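PDB 1NI3: Obg-like ATPase 1 from Schizosaccharomyces pombe, which hydrolyses ATP and, less efficiently, GTP, and negatively regulates the G2/M transition of the cell cycle. Local coordinates for residues Q201-G206 / L222-V227; T23-M28 / Y120-A125; W321-G326 / A333-T338. One frame throughout, in Å; residues are numbered along the deposited sequence.

Interactions 1 and 2 are buried contacts of the nucleotide-binding domain, whereas interaction 3 lies nearer the surface of the TGS domain. In interaction 2 two parallel strands share three backbone hydrogen bonds; in interaction 1 two loop segments, each with a short 3-10 turn, share a single one, and an arginine side chain supplies much of the remaining contact. Interaction 3, between strand 317-324 and helix 329-336, is apolar. The first two adjoin, Val227 CG1 lying 3.8 Å from Gln121 CB, because segment 222-227 leads into strand 227-232, the neighbour of strand 118-124. Interactions 2 and 3 reach the same mixed sheet, yet their centres are 30 Å apart.

Interaction 1: residues Q201-G206 / L222-V227; sequences QPIRKG and LTAKPV
Arg204 reaches Lys225, Pro226 and Val227 because its CG sits between the backbone N and the carbonyl carbon (chi1 70°) and the chain then runs extended to NE (chi3 -179°). At the root of that chain, Arg204 CB lies 3.3 Å from Ala224 O. Further out, CD packs 3.8 Å from Pro226 CA. The guanidinium finally lays one face over Val227, where NH2 approaches CG2 to 3.3 Å, and Pro226 CA lies over that face too. Lys225 O comes at the group obliquely, 3.0 Å from NH1.

One backbone bond joins the segments: Arg204 N donates to Thr223 O over 3.1 Å, with 152° at the hydrogen. Beside this bond the side chains of Thr223 and Ile203 meet at about a right angle, and Thr223 CG2 lies 3.4 Å from Ile203 CB. Ile203 CG2 also touches the methyl of Ala224, with 3.7 Å between CG2 and CB.

Further polar partners lie outside the two segments. Both carboxylate oxygens of Asp155 receive backbone amides, those of Leu222 and Thr223, while Trp14 NE1 donates to Ala224 O. Arg204 has a long, weak ion pair with Asp260, the residue that also forms a salt bridge with Lys205. With an alanine here, Val227 CG2 and Pro226 would probably lose the guanidinium packed over them, and Lys225 O the positive group beside it. Chemically, then, two bends either side of helix 210-217 are joined by one backbone hydrogen bond and by an arginine that packs through its aliphatic chain and one guanidinium face, while its NE and NH2 hydrogen-bond elsewhere.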
ATOM      1  N   GLN A 201       3.918  12.875  16.880  1.00 51.81           N
ATOM      2  CA  GLN A 201       4.303  12.070  15.710  1.00 53.05           C
ATOM      3  C   GLN A 201       3.290  10.959  15.403  1.00 51.23           C
ATOM      4  O   GLN A 201       2.648  10.427  16.309  1.00 53.02           O
ATOM      5  CB  GLN A 201       5.678  11.430  15.919  1.00 55.03           C
ATOM      6  CG  GLN A 201       6.841  12.358  15.645  1.00 62.83           C
ATOM      7  CD  GLN A 201       8.079  11.612  15.165  1.00 67.48           C
ATOM      8  OE1 GLN A 201       8.056  10.954  14.121  1.00 69.27           O
ATOM      9  NE2 GLN A 201       9.167  11.718  15.921  1.00 70.25           N
ATOM     10  N   PRO A 202       3.140  10.597  14.117  1.00 48.17           N
ATOM     11  CA  PRO A 202       2.193   9.544  13.747  1.00 46.97           C
ATOM     12  C   PRO A 202       2.423   8.267  14.539  1.00 47.03           C
ATOM     13  O   PRO A 202       3.554   7.809  14.695  1.00 49.59           O
ATOM     14  CB  PRO A 202       2.413   9.384  12.244  1.00 44.37           C
ATOM     15  CG  PRO A 202       3.762   9.968  12.006  1.00 46.85           C
ATOM     16  CD  PRO A 202       3.805  11.143  12.925  1.00 46.45           C
ATOM     17  N   ILE A 203       1.329   7.706  15.046  1.00 47.12           N
ATOM     18  CA  ILE A 203       1.361   6.498  15.869  1.00 47.46           C
ATOM     19  C   ILE A 203       2.158   5.342  15.242  1.00 48.26           C
ATOM     20  O   ILE A 203       2.782   4.543  15.955  1.00 44.69           O
ATOM     21  CB  ILE A 203      -0.090   6.015  16.191  1.00 45.68           C
ATOM     22  CG1 ILE A 203      -0.122   5.359  17.565  1.00 46.25           C
ATOM     23  CG2 ILE A 203      -0.589   5.056  15.125  1.00 47.83           C
ATOM     24  CD1 ILE A 203       0.091   6.343  18.713  1.00 46.44           C
ATOM     25  N   ARG A 204       2.157   5.260  13.915  1.00 47.90           N
ATOM     26  CA  ARG A 204       2.876   4.187  13.252  1.00 46.64           C
ATOM     27  C   ARG A 204       4.378   4.286  13.505  1.00 47.19           C
ATOM     28  O   ARG A 204       5.131   3.364  13.180  1.00 46.87           O
ATOM     29  CB  ARG A 204       2.612   4.228  11.756  1.00 46.32           C
ATOM     30  CG  ARG A 204       3.226   5.390  11.027  1.00 45.37           C
ATOM     31  CD  ARG A 204       3.157   5.118   9.546  1.00 50.03           C
ATOM     32  NE  ARG A 204       3.761   6.181   8.762  1.00 53.95           N
ATOM     33  CZ  ARG A 204       3.135   7.301   8.426  1.00 56.27           C
ATOM     34  NH1 ARG A 204       1.877   7.501   8.803  1.00 60.18           N
ATOM     35  NH2 ARG A 204       3.768   8.224   7.716  1.00 57.92           N
ATOM     36  N   LYS A 205       4.811   5.396  14.095  1.00 46.18           N
ATOM     37  CA  LYS A 205       6.228   5.610  14.364  1.00 47.14           C
ATOM     38  C   LYS A 205       6.673   5.303  15.788  1.00 47.04           C
ATOM     39  O   LYS A 205       7.872   5.256  16.073  1.00 48.12           O
ATOM     40  CB  LYS A 205       6.605   7.050  14.013  1.00 48.45           C
ATOM     41  CG  LYS A 205       6.283   7.438  12.579  1.00 52.04           C
ATOM     42  CD  LYS A 205       7.102   6.635  11.577  1.00 58.11           C
ATOM     43  CE  LYS A 205       6.820   7.068  10.141  1.00 59.69           C
ATOM     44  NZ  LYS A 205       7.520   6.203   9.153  1.00 59.68           N
ATOM     45  N   GLY A 206       5.715   5.096  16.680  1.00 47.63           N
ATOM     46  CA  GLY A 206       6.065   4.806  18.054  1.00 46.20           C
ATOM     47  C   GLY A 206       6.700   3.443  18.169  1.00 47.56           C
ATOM     48  O   GLY A 206       6.739   2.675  17.209  1.00 47.84           O
ATOM     49  N   LEU A 222      -5.908   7.033  11.733  1.00 37.53           N
ATOM     50  CA  LEU A 222      -5.466   7.517  10.442  1.00 38.97           C
ATOM     51  C   LEU A 222      -3.947   7.446  10.393  1.00 40.85           C
ATOM     52  O   LEU A 222      -3.338   6.970   9.428  1.00 41.40           O
ATOM     53  CB  LEU A 222      -5.902   8.971  10.257  1.00 38.31           C
ATOM     54  CG  LEU A 222      -7.288   9.177   9.652  1.00 39.92           C
ATOM     55  CD1 LEU A 222      -7.829  10.536  10.036  1.00 40.57           C
ATOM     56  CD2 LEU A 222      -7.202   9.029   8.140  1.00 40.66           C
ATOM     57  N   THR A 223      -3.357   7.910  11.484  1.00 42.67           N
ATOM     58  CA  THR A 223      -1.915   7.989  11.673  1.00 42.84           C
ATOM     59  C   THR A 223      -1.218   6.625  11.893  1.00 44.54           C
ATOM     60  O   THR A 223      -0.023   6.572  12.217  1.00 47.97           O
ATOM     61  CB  THR A 223      -1.635   8.965  12.850  1.00 41.10           C
ATOM     62  OG1 THR A 223      -0.399   9.646  12.643  1.00 42.75           O
ATOM     63  CG2 THR A 223      -1.611   8.235  14.180  1.00 39.98           C
ATOM     64  N   ALA A 224      -1.966   5.539  11.697  1.00 42.21           N
ATOM     65  CA  ALA A 224      -1.445   4.189  11.826  1.00 37.21           C
ATOM     66  C   ALA A 224      -1.036   3.659  10.458  1.00 36.16           C
ATOM     67  O   ALA A 224      -0.092   2.904  10.341  1.00 37.07           O
ATOM     68  CB  ALA A 224      -2.504   3.280  12.441  1.00 37.09           C
ATOM     69  N   LYS A 225      -1.753   4.078   9.425  1.00 39.36           N
ATOM     70  CA  LYS A 225      -1.487   3.622   8.062  1.00 42.64           C
ATOM     71  C   LYS A 225      -0.141   4.071   7.507  1.00 44.55           C
ATOM     72  O   LYS A 225       0.254   5.231   7.666  1.00 47.09           O
ATOM     73  CB  LYS A 225      -2.580   4.115   7.116  1.00 40.49           C
ATOM     74  CG  LYS A 225      -3.981   4.003   7.690  1.00 39.86           C
ATOM     75  CD  LYS A 225      -5.018   4.556   6.726  1.00 38.60           C
ATOM     76  CE  LYS A 225      -6.388   4.578   7.371  1.00 36.29           C
ATOM     77  NZ  LYS A 225      -6.839   3.218   7.762  1.00 29.32           N
ATOM     78  N   PRO A 226       0.597   3.161   6.849  1.00 44.96           N
ATOM     79  CA  PRO A 226       1.873   3.658   6.333  1.00 44.00           C
ATOM     80  C   PRO A 226       1.621   4.662   5.211  1.00 43.28           C
ATOM     81  O   PRO A 226       0.557   4.662   4.583  1.00 42.63           O
ATOM     82  CB  PRO A 226       2.579   2.393   5.858  1.00 41.44           C
ATOM     83  CG  PRO A 226       1.449   1.467   5.526  1.00 41.62           C
ATOM     84  CD  PRO A 226       0.478   1.709   6.646  1.00 40.39           C
ATOM     85  N   VAL A 227       2.598   5.526   4.970  1.00 42.50           N
ATOM     86  CA  VAL A 227       2.454   6.546   3.944  1.00 40.99           C
ATOM     87  C   VAL A 227       3.616   6.518   2.961  1.00 40.75           C
ATOM     88  O   VAL A 227       4.767   6.321   3.339  1.00 40.41           O
ATOM     89  CB  VAL A 227       2.369   7.949   4.574  1.00 39.85           C
ATOM     90  CG1 VAL A 227       2.131   8.995   3.495  1.00 41.66           C
ATOM     91  CG2 VAL A 227       1.260   7.982   5.614  1.00 37.71           C
TER

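Interaction 2: residues T23-M28 / Y120-A125; sequences TGIVGM and YQVVRA
Tyr120 N donates to Gly24 O over 3.0 Å, opening a run of three backbone hydrogen bonds between strands 22-27 and 118-124. Next, Val26 N donates to Tyr120 O at 2.8 Å. Val122 N then reaches Val26 O at 2.9 Å. Val26 thus uses both its amide and its carbonyl on this neighbour, and its oxygen takes a further CA-H...O contact from Gln121 CA at 3.2 Å. Bridges pair Ile25 with Tyr120 and Val26 with Gln121 in parallel register, and the axes of the short strand segments are inclined by 29°.

Other strands take up polar groups outside this ladder: Ile25 bonds through its backbone to Phe90, and Gln121 to Ile228. Thr23 OG1 lies 3.2 Å from Tyr120 CE2, but its hydrogen-bond partner is Thr88 O, while the ring's own OH bonds to Ile297 O. On the sheet face carrying Ile25, Tyr120 and Val122, Ile25 CG2 meets Val122 CG2 at 3.9 Å. Ile25 CG2 is anti to the backbone N, and Val122 CG2 is beside its own N, which turns these methyls to one another. The opposite face holds Val26 and Gln121, with Val26 CG1 4.0 Å from Gln121 NE2.

Gly27 O accepts a weak hydrogen bond from Lys33. After Gly27 the chain passes into the stretch bearing Asn30 to Thr35, the predicted ATP-binding residues, whose sequence fits the Walker A motif. A central parallel strand running straight into a loop of this kind is characteristic of the P-loop NTPase fold.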
ATOM      1  N   THR A  23      -4.998   0.830  -0.986  1.00 40.51           N
ATOM      2  CA  THR A  23      -4.288   2.089  -0.781  1.00 38.01           C
ATOM      3  C   THR A  23      -5.123   3.189  -1.425  1.00 38.25           C
ATOM      4  O   THR A  23      -5.792   2.951  -2.437  1.00 36.84           O
ATOM      5  CB  THR A  23      -2.918   2.104  -1.482  1.00 37.55           C
ATOM      6  OG1 THR A  23      -3.103   2.158  -2.903  1.00 38.62           O
ATOM      7  CG2 THR A  23      -2.131   0.854  -1.152  1.00 32.57           C
ATOM      8  N   GLY A  24      -5.087   4.389  -0.844  1.00 34.38           N
ATOM      9  CA  GLY A  24      -5.843   5.507  -1.386  1.00 32.74           C
ATOM     10  C   GLY A  24      -4.907   6.667  -1.639  1.00 34.40           C
ATOM     11  O   GLY A  24      -3.899   6.798  -0.945  1.00 35.35           O
ATOM     12  N   ILE A  25      -5.207   7.486  -2.645  1.00 34.55           N
ATOM     13  CA  ILE A  25      -4.364   8.638  -2.961  1.00 35.83           C
ATOM     14  C   ILE A  25      -4.752   9.911  -2.183  1.00 41.28           C
ATOM     15  O   ILE A  25      -5.842  10.466  -2.356  1.00 44.11           O
ATOM     16  CB  ILE A  25      -4.426   8.956  -4.444  1.00 32.97           C
ATOM     17  CG1 ILE A  25      -4.008   7.716  -5.228  1.00 35.22           C
ATOM     18  CG2 ILE A  25      -3.562  10.184  -4.763  1.00 29.25           C
ATOM     19  CD1 ILE A  25      -3.830   7.934  -6.722  1.00 35.33           C
ATOM     20  N   VAL A  26      -3.833  10.368  -1.341  1.00 41.93           N
ATOM     21  CA  VAL A  26      -4.016  11.545  -0.503  1.00 41.66           C
ATOM     22  C   VAL A  26      -3.189  12.722  -1.013  1.00 47.64           C
ATOM     23  O   VAL A  26      -2.042  12.559  -1.449  1.00 51.77           O
ATOM     24  CB  VAL A  26      -3.584  11.245   0.946  1.00 37.49           C
ATOM     25  CG1 VAL A  26      -3.181  12.525   1.659  1.00 36.92           C
ATOM     26  CG2 VAL A  26      -4.711  10.540   1.671  1.00 33.44           C
ATOM     27  N   GLY A  27      -3.760  13.917  -0.930  1.00 50.14           N
ATOM     28  CA  GLY A  27      -3.038  15.091  -1.384  1.00 51.24           C
ATOM     29  C   GLY A  27      -3.744  16.408  -1.144  1.00 51.50           C
ATOM     30  O   GLY A  27      -4.934  16.448  -0.857  1.00 54.94           O
HETATM   31  N   MSE A  28      -2.997  17.494  -1.266  1.00 54.75           N
HETATM   32  CA  MSE A  28      -3.551  18.815  -1.080  1.00 56.74           C
HETATM   33  C   MSE A  28      -4.160  19.241  -2.410  1.00 55.71           C
HETATM   34  O   MSE A  28      -3.679  18.852  -3.463  1.00 57.95           O
HETATM   35  CB  MSE A  28      -2.441  19.783  -0.665  1.00 61.81           C
HETATM   36  CG  MSE A  28      -2.912  20.913   0.206  1.00 71.59           C
HETATM   37 SE   MSE A  28      -3.827  20.273   1.808  1.00 82.97          SE
HETATM   38  CE  MSE A  28      -2.295  20.192   2.986  1.00 78.60           C
ATOM     39  N   TYR A 120      -0.985   7.178  -0.248  1.00 32.91           N
ATOM     40  CA  TYR A 120      -0.092   7.647  -1.288  1.00 35.02           C
ATOM     41  C   TYR A 120      -0.205   9.163  -1.224  1.00 38.62           C
ATOM     42  O   TYR A 120      -1.141   9.731  -1.776  1.00 43.05           O
ATOM     43  CB  TYR A 120      -0.578   7.166  -2.642  1.00 33.79           C
ATOM     44  CG  TYR A 120      -0.031   5.816  -3.034  1.00 36.40           C
ATOM     45  CD1 TYR A 120       1.331   5.600  -3.079  1.00 37.32           C
ATOM     46  CD2 TYR A 120      -0.873   4.777  -3.425  1.00 36.65           C
ATOM     47  CE1 TYR A 120       1.856   4.399  -3.508  1.00 39.13           C
ATOM     48  CE2 TYR A 120      -0.366   3.562  -3.863  1.00 35.30           C
ATOM     49  CZ  TYR A 120       1.005   3.383  -3.903  1.00 38.06           C
ATOM     50  OH  TYR A 120       1.550   2.209  -4.350  1.00 39.89           O
ATOM     51  N   GLN A 121       0.736   9.821  -0.557  1.00 40.38           N
ATOM     52  CA  GLN A 121       0.696  11.277  -0.404  1.00 40.04           C
ATOM     53  C   GLN A 121       1.433  12.039  -1.480  1.00 39.88           C
ATOM     54  O   GLN A 121       2.659  12.085  -1.492  1.00 38.79           O
ATOM     55  CB  GLN A 121       1.253  11.669   0.967  1.00 41.04           C
ATOM     56  CG  GLN A 121       1.190  13.158   1.283  1.00 43.67           C
ATOM     57  CD  GLN A 121       1.055  13.405   2.771  1.00 47.45           C
ATOM     58  OE1 GLN A 121       1.518  14.419   3.301  1.00 51.68           O
ATOM     59  NE2 GLN A 121       0.405  12.476   3.458  1.00 49.49           N
ATOM     60  N   VAL A 122       0.667  12.662  -2.366  1.00 39.68           N
ATOM     61  CA  VAL A 122       1.237  13.430  -3.463  1.00 41.64           C
ATOM     62  C   VAL A 122       1.764  14.820  -3.071  1.00 45.30           C
ATOM     63  O   VAL A 122       0.984  15.745  -2.839  1.00 47.31           O
ATOM     64  CB  VAL A 122       0.216  13.633  -4.570  1.00 38.20           C
ATOM     65  CG1 VAL A 122       0.859  14.355  -5.724  1.00 34.07           C
ATOM     66  CG2 VAL A 122      -0.344  12.291  -4.993  1.00 37.62           C
ATOM     67  N   VAL A 123       3.086  14.970  -3.028  1.00 45.92           N
ATOM     68  CA  VAL A 123       3.707  16.249  -2.683  1.00 48.37           C
ATOM     69  C   VAL A 123       3.969  17.064  -3.954  1.00 49.39           C
ATOM     70  O   VAL A 123       4.521  16.551  -4.931  1.00 50.11           O
ATOM     71  CB  VAL A 123       5.049  16.041  -1.930  1.00 49.98           C
ATOM     72  CG1 VAL A 123       5.653  17.383  -1.550  1.00 47.86           C
ATOM     73  CG2 VAL A 123       4.821  15.198  -0.683  1.00 49.57           C
ATOM     74  N   ARG A 124       3.571  18.333  -3.940  1.00 49.91           N
ATOM     75  CA  ARG A 124       3.768  19.197  -5.102  1.00 49.10           C
ATOM     76  C   ARG A 124       5.133  19.865  -5.116  1.00 49.23           C
ATOM     77  O   ARG A 124       5.552  20.469  -4.129  1.00 48.74           O
ATOM     78  CB  ARG A 124       2.675  20.258  -5.161  1.00 47.52           C
ATOM     79  CG  ARG A 124       2.871  21.271  -6.265  1.00 49.55           C
ATOM     80  CD  ARG A 124       1.624  22.108  -6.433  1.00 53.37           C
ATOM     81  NE  ARG A 124       1.718  22.989  -7.586  1.00 57.63           N
ATOM     82  CZ  ARG A 124       0.684  23.642  -8.103  1.00 60.80           C
ATOM     83  NH1 ARG A 124      -0.520  23.504  -7.564  1.00 63.82           N
ATOM     84  NH2 ARG A 124       0.850  24.431  -9.159  1.00 64.01           N
ATOM     85  N   ALA A 125       5.813  19.757  -6.253  1.00 51.67           N
ATOM     86  CA  ALA A 125       7.141  20.335  -6.430  1.00 53.70           C
ATOM     87  C   ALA A 125       7.173  21.046  -7.778  1.00 57.69           C
ATOM     88  O   ALA A 125       8.212  21.131  -8.430  1.00 60.41           O
ATOM     89  CB  ALA A 125       8.193  19.250  -6.407  1.00 52.67           C
TER

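Interaction 3: residues W321-G326 / A333-T338; sequences WTIRKG and AGVIHT
Trp321 offers one indole face to Ile336 and meets Val335 obliquely, and these three residues account for most of the buried surface. Ile336 meets the ring by a CH-pi contact: its CG1 stands 3.3 Å from the centroid of the six-membered ring, directly on the ring normal. From there CD1 continues across the same face to lie 3.5 Å from Trp321 CE2. The two side chains cross at about a right angle. With CG1 of Ile336 beside the backbone N (chi1 -60°), the longer branch is the one laid on the indole.

Val335 adds a second apolar point, its CG1 lying 3.9 Å from Trp321 CE3. Its other methyl, CG2, turns to the strand and comes 3.9 Å from Ile323 CG2, so the valine bridges Trp321 and Ile323.

The indole is also held from outside the two segments: NE1 hydrogen-bonds to Thr312 OG1, and Arg319 makes a cation-pi contact with the ring. Strand 317-324 is paired antiparallel with strand 307-312, and helix 329-336 follows it closely in sequence. A beta hairpin whose next helix packs on it through apolar side chains is consistent with the ubiquitin-like beta-grasp fold of TGS domains.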
ATOM      1  N   TRP A 321      -1.312 -15.204  -6.650  1.00 40.89           N
ATOM      2  CA  TRP A 321      -2.275 -14.978  -5.580  1.00 39.61           C
ATOM      3  C   TRP A 321      -1.691 -14.163  -4.432  1.00 39.61           C
ATOM      4  O   TRP A 321      -0.646 -14.505  -3.887  1.00 39.53           O
ATOM      5  CB  TRP A 321      -2.798 -16.319  -5.056  1.00 41.28           C
ATOM      6  CG  TRP A 321      -3.304 -17.219  -6.144  1.00 43.08           C
ATOM      7  CD1 TRP A 321      -2.557 -17.995  -6.991  1.00 43.01           C
ATOM      8  CD2 TRP A 321      -4.666 -17.356  -6.571  1.00 43.96           C
ATOM      9  NE1 TRP A 321      -3.373 -18.597  -7.923  1.00 42.61           N
ATOM     10  CE2 TRP A 321      -4.664 -18.225  -7.687  1.00 42.94           C
ATOM     11  CE3 TRP A 321      -5.879 -16.822  -6.124  1.00 42.21           C
ATOM     12  CZ2 TRP A 321      -5.838 -18.576  -8.355  1.00 43.18           C
ATOM     13  CZ3 TRP A 321      -7.049 -17.173  -6.797  1.00 44.88           C
ATOM     14  CH2 TRP A 321      -7.015 -18.045  -7.903  1.00 43.89           C
ATOM     15  N   THR A 322      -2.361 -13.081  -4.059  1.00 39.69           N
ATOM     16  CA  THR A 322      -1.846 -12.261  -2.974  1.00 41.73           C
ATOM     17  C   THR A 322      -2.126 -12.836  -1.590  1.00 41.44           C
ATOM     18  O   THR A 322      -3.243 -13.245  -1.295  1.00 42.82           O
ATOM     19  CB  THR A 322      -2.428 -10.847  -3.018  1.00 42.37           C
ATOM     20  OG1 THR A 322      -1.954 -10.171  -4.187  1.00 45.99           O
ATOM     21  CG2 THR A 322      -2.019 -10.061  -1.781  1.00 42.92           C
ATOM     22  N   ILE A 323      -1.108 -12.863  -0.738  1.00 40.18           N
ATOM     23  CA  ILE A 323      -1.288 -13.358   0.625  1.00 41.39           C
ATOM     24  C   ILE A 323      -0.465 -12.512   1.604  1.00 42.64           C
ATOM     25  O   ILE A 323       0.398 -11.741   1.189  1.00 41.63           O
ATOM     26  CB  ILE A 323      -0.891 -14.861   0.753  1.00 39.80           C
ATOM     27  CG1 ILE A 323       0.562 -15.052   0.334  1.00 35.63           C
ATOM     28  CG2 ILE A 323      -1.823 -15.723  -0.079  1.00 35.74           C
ATOM     29  CD1 ILE A 323       1.246 -16.178   1.077  1.00 33.28           C
ATOM     30  N   ARG A 324      -0.725 -12.651   2.899  1.00 43.31           N
ATOM     31  CA  ARG A 324       0.020 -11.871   3.879  1.00 46.44           C
ATOM     32  C   ARG A 324       1.365 -12.483   4.213  1.00 49.91           C
ATOM     33  O   ARG A 324       1.494 -13.704   4.337  1.00 52.27           O
ATOM     34  CB  ARG A 324      -0.799 -11.672   5.157  1.00 45.53           C
ATOM     35  CG  ARG A 324      -1.818 -10.562   5.046  1.00 42.16           C
ATOM     36  CD  ARG A 324      -1.137  -9.209   4.986  1.00 43.42           C
ATOM     37  NE  ARG A 324      -0.868  -8.661   6.316  1.00 44.91           N
ATOM     38  CZ  ARG A 324      -1.800  -8.098   7.085  1.00 47.03           C
ATOM     39  NH1 ARG A 324      -3.063  -8.007   6.659  1.00 44.75           N
ATOM     40  NH2 ARG A 324      -1.476  -7.624   8.282  1.00 47.99           N
ATOM     41  N   LYS A 325       2.356 -11.610   4.368  1.00 51.54           N
ATOM     42  CA  LYS A 325       3.730 -11.991   4.662  1.00 52.56           C
ATOM     43  C   LYS A 325       3.919 -13.233   5.521  1.00 52.83           C
ATOM     44  O   LYS A 325       4.911 -13.937   5.369  1.00 57.43           O
ATOM     45  CB  LYS A 325       4.468 -10.821   5.318  1.00 55.36           C
ATOM     46  CG  LYS A 325       5.639 -10.274   4.505  1.00 57.90           C
ATOM     47  CD  LYS A 325       7.000 -10.632   5.112  1.00 61.65           C
ATOM     48  CE  LYS A 325       7.339 -12.124   5.002  1.00 63.72           C
ATOM     49  NZ  LYS A 325       8.599 -12.506   5.732  1.00 62.89           N
ATOM     50  N   GLY A 326       2.994 -13.521   6.425  1.00 49.08           N
ATOM     51  CA  GLY A 326       3.199 -14.701   7.249  1.00 47.69           C
ATOM     52  C   GLY A 326       2.115 -15.748   7.151  1.00 46.63           C
ATOM     53  O   GLY A 326       1.932 -16.547   8.065  1.00 46.28           O
ATOM     54  N   ALA A 333      -4.165 -21.506   0.545  1.00 49.44           N
ATOM     55  CA  ALA A 333      -4.983 -22.296  -0.355  1.00 49.70           C
ATOM     56  C   ALA A 333      -6.426 -21.809  -0.287  1.00 51.42           C
ATOM     57  O   ALA A 333      -7.137 -21.777  -1.294  1.00 50.29           O
ATOM     58  CB  ALA A 333      -4.905 -23.757   0.033  1.00 48.85           C
ATOM     59  N   GLY A 334      -6.857 -21.431   0.913  1.00 53.01           N
ATOM     60  CA  GLY A 334      -8.214 -20.959   1.085  1.00 54.13           C
ATOM     61  C   GLY A 334      -8.498 -19.836   0.116  1.00 56.09           C
ATOM     62  O   GLY A 334      -9.615 -19.690  -0.378  1.00 56.47           O
ATOM     63  N   VAL A 335      -7.469 -19.041  -0.159  1.00 57.89           N
ATOM     64  CA  VAL A 335      -7.575 -17.903  -1.070  1.00 58.94           C
ATOM     65  C   VAL A 335      -8.279 -18.256  -2.395  1.00 61.99           C
ATOM     66  O   VAL A 335      -9.179 -17.537  -2.839  1.00 61.90           O
ATOM     67  CB  VAL A 335      -6.176 -17.320  -1.362  1.00 55.36           C
ATOM     68  CG1 VAL A 335      -6.275 -16.156  -2.329  1.00 57.52           C
ATOM     69  CG2 VAL A 335      -5.531 -16.866  -0.059  1.00 53.50           C
ATOM     70  N   ILE A 336      -7.886 -19.370  -3.007  1.00 64.33           N
ATOM     71  CA  ILE A 336      -8.480 -19.806  -4.264  1.00 67.64           C
ATOM     72  C   ILE A 336      -9.886 -20.359  -4.072  1.00 71.01           C
ATOM     73  O   ILE A 336     -10.852 -19.848  -4.642  1.00 69.32           O
ATOM     74  CB  ILE A 336      -7.603 -20.875  -4.932  1.00 67.32           C
ATOM     75  CG1 ILE A 336      -6.222 -20.290  -5.215  1.00 66.26           C
ATOM     76  CG2 ILE A 336      -8.257 -21.371  -6.214  1.00 67.27           C
ATOM     77  CD1 ILE A 336      -5.315 -21.200  -5.979  1.00 65.61           C
ATOM     78  N   HIS A 337      -9.992 -21.416  -3.278  1.00 77.05           N
ATOM     79  CA  HIS A 337     -11.278 -22.038  -2.988  1.00 83.25           C
ATOM     80  C   HIS A 337     -11.315 -22.356  -1.498  1.00 84.67           C
ATOM     81  O   HIS A 337     -10.391 -22.977  -0.964  1.00 86.20           O
ATOM     82  CB  HIS A 337     -11.471 -23.329  -3.798  1.00 88.58           C
ATOM     83  CG  HIS A 337     -11.643 -23.103  -5.275  1.00 93.26           C
ATOM     84  ND1 HIS A 337     -12.526 -22.179  -5.793  1.00 94.46           N
ATOM     85  CD2 HIS A 337     -11.068 -23.710  -6.344  1.00 93.71           C
ATOM     86  CE1 HIS A 337     -12.489 -22.225  -7.114  1.00 94.22           C
ATOM     87  NE2 HIS A 337     -11.614 -23.146  -7.474  1.00 93.81           N
ATOM     88  N   THR A 338     -12.379 -21.915  -0.833  1.00 85.80           N
ATOM     89  CA  THR A 338     -12.558 -22.126   0.602  1.00 85.46           C
ATOM     90  C   THR A 338     -12.280 -23.570   1.009  1.00 85.80           C
ATOM     91  O   THR A 338     -11.614 -23.820   2.018  1.00 84.18           O
ATOM     92  CB  THR A 338     -13.987 -21.767   1.027  1.00 85.56           C
ATOM     93  OG1 THR A 338     -14.379 -20.540   0.400  1.00 86.05           O
ATOM     94  CG2 THR A 338     -14.061 -21.606   2.539  1.00 84.15           C
TER